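Local atomic coordinates of Endoglucanase(Endo-1,4-beta-glucanase)protein (Pseudomonas stutzeri, PDB entry 6R2J), a protein that probably hydrolyses beta-1,4-glucosidic bonds in cellulose as a glycoside hydrolase family 5 endoglucanase, and holds cellobiose in this crystal. Residues 17-20 with 21-25; 223-226 with 227-231; 268-271 with 272-275. All blocks are in the same frame, centred on the assembly; numbering follows the deposited sequence.

Interaction 1 (17-20 with 21-25); sequences NISG and AGFAP
The F23 ring lies with one face over G20, whose CA stands 3.8 Å from the ring centroid, 28° off the normal, in a CH-pi contact displaced toward the rim at CD1 and CE1. S19 approaches the same ring obliquely, its CB 3.6 Å from F23 CE1, and W289 meets F23 edge-to-face. A type I beta turn from G20 to F23, entered through a cis peptide between S19 and G20, brings them together. It is closed by F23 N bonding to G20 O at 3.2 Å, with the donor well above the carbonyl plane. F23 CG sits beside its own backbone N (chi1 -85°), which lays the ring back over the start of the turn. A water bridges the bend, donating to I18 O at 2.8 Å and accepting from A21 N at 3.0 Å. S19 OG bonds to P287 O, with G285 O, at the end of strand 280-285, as a second carbonyl partner. Where the chain leaves strand 14-18 of the TIM barrel, the F23 ring thus packs on the G20 backbone and S19 CB, while the water serves I18 O and A21 N, and R63 donates from NH1 to both A21 O and F23 O.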
# COMPACT_ATOMS: atom_id res chain seq x y z
N ASN A 17 1.45 -6.78 1.35
CA ASN A 17 2.64 -5.99 1.12
C ASN A 17 3.85 -6.92 1.08
O ASN A 17 3.99 -7.81 1.93
CB ASN A 17 2.82 -4.99 2.24
CG ASN A 17 1.81 -3.87 2.19
OD1 ASN A 17 2.04 -2.87 1.51
ND2 ASN A 17 0.73 -3.99 2.96
N ILE A 18 4.77 -6.67 0.13
CA ILE A 18 5.95 -7.50 -0.08
C ILE A 18 7.23 -6.69 0.09
O ILE A 18 7.42 -5.65 -0.58
CB ILE A 18 5.91 -8.19 -1.46
CG1 ILE A 18 4.69 -9.14 -1.51
CG2 ILE A 18 7.20 -8.96 -1.71
CD1 ILE A 18 4.80 -10.45 -0.65
N SER A 19 8.11 -7.16 0.99
CA SER A 19 9.39 -6.56 1.32
C SER A 19 10.36 -6.73 0.15
O SER A 19 10.13 -7.55 -0.76
CB SER A 19 9.92 -7.16 2.63
OG SER A 19 9.94 -8.54 2.50
N GLY A 20 11.51 -6.00 0.20
CA GLY A 20 11.95 -5.18 1.35
C GLY A 20 12.76 -4.02 0.82
O GLY A 20 13.76 -3.66 1.39
N ALA A 21 12.33 -3.41 -0.29
CA ALA A 21 13.06 -2.35 -0.99
C ALA A 21 13.03 -1.01 -0.26
O ALA A 21 13.80 -0.11 -0.62
CB ALA A 21 12.50 -2.19 -2.42
N GLY A 22 12.15 -0.86 0.73
CA GLY A 22 12.11 0.30 1.57
C GLY A 22 12.72 0.11 2.93
O GLY A 22 12.59 1.00 3.77
N PHE A 23 13.37 -1.02 3.18
CA PHE A 23 14.00 -1.30 4.46
C PHE A 23 15.15 -0.32 4.74
O PHE A 23 15.83 0.16 3.82
CB PHE A 23 14.60 -2.71 4.39
CG PHE A 23 13.64 -3.84 4.72
CD1 PHE A 23 12.28 -3.73 4.48
CD2 PHE A 23 14.13 -5.02 5.30
CE1 PHE A 23 11.41 -4.78 4.81
CE2 PHE A 23 13.29 -6.05 5.66
CZ PHE A 23 11.92 -5.95 5.41
N ALA A 24 15.38 -0.08 6.03
CA ALA A 24 16.49 0.73 6.52
C ALA A 24 16.55 2.06 5.77
O ALA A 24 17.59 2.41 5.19
CB ALA A 24 17.80 -0.03 6.41
N PRO A 25 15.46 2.82 5.76
CA PRO A 25 15.42 4.03 4.92
C PRO A 25 16.40 5.10 5.31
O PRO A 25 16.64 6.00 4.48
CB PRO A 25 13.99 4.54 5.06
CG PRO A 25 13.48 3.92 6.32
CD PRO A 25 14.21 2.62 6.51
O HOH W 1 9.30 -3.57 -0.57

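Interaction 2 (223-226 with 227-231); sequences RNID and PMIGV
D226 and M228 form a local capping contact, an Asx turn, at the start of helix 229-244, where the loop that follows strand 201-206 turns into the helix on the protein surface. The carboxylate of D226 reaches forward over the turn, and OD1 accepts from M228 N at 2.6 Å with an N-H...O angle of 165°, through the anti lone pair, the one pointing away from OD2. With CG anti to the backbone N (chi1 -173°), the carboxylate lies beside the carbonyl carbon, where OD1 can meet M228 N. A second bond, I229 N to D226 O at 3.2 Å, is nearly straight at the hydrogen, although the donor lies far above the carbonyl plane; it closes a type I turn from D226 to I229. The two bonds occupy successive backbone N-H groups at the entry to the helix, and the negative carboxylate there probably suits the positive end of the helix dipole. P227, which has no N-H to offer, fills the first corner of the turn; its ring crosses the D226 side chain at about a right angle, with CG 3.6 Å from D226 OD1. M228 CB also lies against this oxygen, at 3.4 Å. On the side facing F209, the methyls I225 CG2 and I229 CG2 meet at 3.9 Å, the two side chains crossing nearly perpendicularly. Helix 260-276 runs alongside: E261 meets I225, Q264 meets P227, N268 touches M228 and bonds to P227 O, and further on V231 rests on Y272.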
# COMPACT_ATOMS: atom_id res chain seq x y z
N ARG A 223 -2.97 -4.87 25.03
CA ARG A 223 -3.48 -5.78 26.04
C ARG A 223 -4.99 -5.96 25.99
O ARG A 223 -5.50 -6.92 26.58
CB ARG A 223 -3.12 -5.27 27.43
CG ARG A 223 -1.63 -5.09 27.60
CD ARG A 223 -1.28 -4.98 29.07
NE ARG A 223 -1.31 -3.59 29.50
CZ ARG A 223 -1.39 -3.21 30.77
NH1 ARG A 223 -1.43 -4.13 31.71
NH2 ARG A 223 -1.41 -1.93 31.10
N ASN A 224 -5.71 -5.09 25.31
CA ASN A 224 -7.16 -5.18 25.28
C ASN A 224 -7.65 -4.80 23.90
O ASN A 224 -8.10 -3.67 23.68
CB ASN A 224 -7.80 -4.28 26.33
CG ASN A 224 -8.09 -5.01 27.62
OD1 ASN A 224 -7.76 -4.54 28.70
ND2 ASN A 224 -8.72 -6.19 27.51
N ILE A 225 -7.57 -5.75 22.98
CA ILE A 225 -7.99 -5.55 21.60
C ILE A 225 -9.44 -6.01 21.44
O ILE A 225 -9.72 -7.22 21.51
CB ILE A 225 -7.06 -6.26 20.61
CG1 ILE A 225 -5.63 -5.70 20.72
CG2 ILE A 225 -7.60 -6.10 19.19
CD1 ILE A 225 -4.60 -6.53 19.98
N ASP A 226 -10.37 -5.07 21.20
CA ASP A 226 -11.77 -5.45 20.97
C ASP A 226 -11.89 -6.22 19.65
O ASP A 226 -11.22 -5.89 18.67
CB ASP A 226 -12.63 -4.20 20.90
CG ASP A 226 -14.12 -4.51 20.83
OD1 ASP A 226 -14.54 -5.17 19.85
OD2 ASP A 226 -14.87 -4.09 21.75
N PRO A 227 -12.70 -7.27 19.59
CA PRO A 227 -12.85 -7.98 18.30
C PRO A 227 -13.38 -7.11 17.15
O PRO A 227 -13.24 -7.48 15.98
CB PRO A 227 -13.82 -9.14 18.63
CG PRO A 227 -14.43 -8.79 20.00
CD PRO A 227 -13.39 -7.97 20.70
N MET A 228 -13.98 -5.97 17.45
CA MET A 228 -14.57 -5.11 16.43
C MET A 228 -13.78 -3.82 16.18
O MET A 228 -14.21 -2.97 15.39
CB MET A 228 -16.02 -4.77 16.82
CG MET A 228 -16.98 -5.95 16.80
SD MET A 228 -17.09 -6.77 15.18
CE MET A 228 -18.28 -5.74 14.30
N ILE A 229 -12.62 -3.67 16.83
CA ILE A 229 -11.82 -2.46 16.67
C ILE A 229 -11.41 -2.27 15.22
O ILE A 229 -11.29 -1.14 14.75
CB ILE A 229 -10.64 -2.49 17.67
CG1 ILE A 229 -10.10 -1.08 17.91
CG2 ILE A 229 -9.49 -3.34 17.18
CD1 ILE A 229 -11.14 -0.07 18.34
N GLY A 230 -11.25 -3.36 14.47
CA GLY A 230 -10.92 -3.19 13.08
C GLY A 230 -12.08 -2.61 12.31
O GLY A 230 -11.90 -1.71 11.49
N VAL A 231 -13.29 -3.09 12.57
CA VAL A 231 -14.46 -2.54 11.88
C VAL A 231 -14.71 -1.09 12.32
O VAL A 231 -15.09 -0.23 11.50
CB VAL A 231 -15.70 -3.42 12.11
CG1 VAL A 231 -16.90 -2.71 11.47
CG2 VAL A 231 -15.51 -4.82 11.57

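Interaction 3 (268-271 with 272-275); sequences NLLA and YLND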
# COMPACT_ATOMS: atom_id res chain seq x y z
N ASN A 268 -12.90 -10.09 11.60
CA ASN A 268 -14.07 -9.22 11.46
C ASN A 268 -13.79 -8.05 10.53
O ASN A 268 -14.69 -7.59 9.83
CB ASN A 268 -14.48 -8.73 12.83
CG ASN A 268 -14.99 -9.82 13.70
OD1 ASN A 268 -15.65 -10.75 13.21
ND2 ASN A 268 -14.71 -9.73 14.99
N LEU A 269 -12.55 -7.53 10.54
CA LEU A 269 -12.21 -6.48 9.59
C LEU A 269 -12.35 -6.96 8.14
O LEU A 269 -13.04 -6.34 7.34
CB LEU A 269 -10.80 -5.97 9.86
CG LEU A 269 -10.26 -5.03 8.79
CD1 LEU A 269 -10.99 -3.67 8.76
CD2 LEU A 269 -8.74 -4.85 8.97
N LEU A 270 -11.68 -8.06 7.79
CA LEU A 270 -11.76 -8.56 6.42
C LEU A 270 -13.21 -8.85 6.01
O LEU A 270 -13.58 -8.61 4.85
CB LEU A 270 -10.87 -9.79 6.26
CG LEU A 270 -9.35 -9.50 6.27
CD1 LEU A 270 -8.54 -10.81 6.06
CD2 LEU A 270 -8.92 -8.49 5.23
N ALA A 271 -14.03 -9.35 6.93
CA ALA A 271 -15.43 -9.61 6.62
C ALA A 271 -16.15 -8.32 6.26
O ALA A 271 -16.88 -8.26 5.26
CB ALA A 271 -16.11 -10.28 7.83
N TYR A 272 -15.92 -7.27 7.05
CA TYR A 272 -16.48 -5.95 6.79
C TYR A 272 -15.98 -5.38 5.47
O TYR A 272 -16.74 -4.78 4.70
CB TYR A 272 -16.08 -5.01 7.93
CG TYR A 272 -16.47 -3.57 7.74
CD1 TYR A 272 -17.81 -3.22 7.58
CD2 TYR A 272 -15.51 -2.56 7.77
CE1 TYR A 272 -18.19 -1.90 7.42
CE2 TYR A 272 -15.88 -1.22 7.61
CZ TYR A 272 -17.22 -0.90 7.44
OH TYR A 272 -17.60 0.41 7.30
N LEU A 273 -14.69 -5.54 5.19
CA LEU A 273 -14.17 -5.07 3.91
C LEU A 273 -14.86 -5.76 2.74
O LEU A 273 -15.24 -5.10 1.77
CB LEU A 273 -12.67 -5.32 3.89
CG LEU A 273 -11.97 -4.44 4.92
CD1 LEU A 273 -10.47 -4.56 4.66
CD2 LEU A 273 -12.42 -3.00 4.86
N ASN A 274 -15.05 -7.07 2.83
CA ASN A 274 -15.73 -7.80 1.77
C ASN A 274 -17.14 -7.27 1.57
O ASN A 274 -17.59 -7.11 0.43
CB ASN A 274 -15.79 -9.29 2.07
CG ASN A 274 -14.63 -10.07 1.48
OD1 ASN A 274 -13.82 -9.52 0.75
ND2 ASN A 274 -14.55 -11.35 1.80
N ASP A 275 -17.86 -6.99 2.68
CA ASP A 275 -19.24 -6.52 2.56
C ASP A 275 -19.32 -5.22 1.76
O ASP A 275 -20.38 -4.89 1.20
CB ASP A 275 -19.82 -6.30 3.95
CG ASP A 275 -19.91 -7.56 4.75
OD1 ASP A 275 -19.98 -8.66 4.13
OD2 ASP A 275 -19.94 -7.44 6.00
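L273 N bonds to L269 O at 2.8 Å, nearly in line with the carbonyl, the shortest of four consecutive i to i+4 alpha-helical bonds. N274 N reaches L270 O at 2.9 Å, D275 N reaches A271 O at 3.0 Å, and Y272 N reaches N268 O at 3.1 Å, each donor tilted from the carbonyl plane by 20 to 30°. D275 also folds its carboxylate back beside its own N (chi1 -64°), leaving OD1 and OD2 each 3.3 Å from A271 O, an approach of acceptors that brings no bond. Around this backbone the leucines pack one turn or less apart: L269 CD1 lies 4.0 Å from L273 CG, the side chains crossing obliquely, and L270 CD2 comes to 4.3 Å from L273 CD1. N274 OD1 bonds to H14 NE2 of strand 14-18, and N274 ND2 to H313 O. The segment thus has two sides that pack differently within the barrel's outer layer of helices. L270 and L273 face the strands, touching S280 of strand 280-285 and H14 of strand 14-18, while Y272 lies against A234, R235 and I238 of helix 229-244.

Interaction 1 is buried, at the end of barrel strand 14-18; interaction 2 is a surface contact at a helix start, and interaction 3, partly buried, lies within a helix. Interactions 2 and 3 touch, joining the neighbouring helices 229-244 and 260-276, and besides the polar tie between them G230 O packs 3.5 Å from L269 CD1. Interaction 1 lies across the chain's centre from interaction 3 and touches neither of the others, its nearest atoms about 15 Å from interaction 2 and about 11 Å from interaction 3. Chemistry follows place: ring, cis peptide and water in the first, a carboxylate cap in the second, regular backbone bonds and leucines in the third.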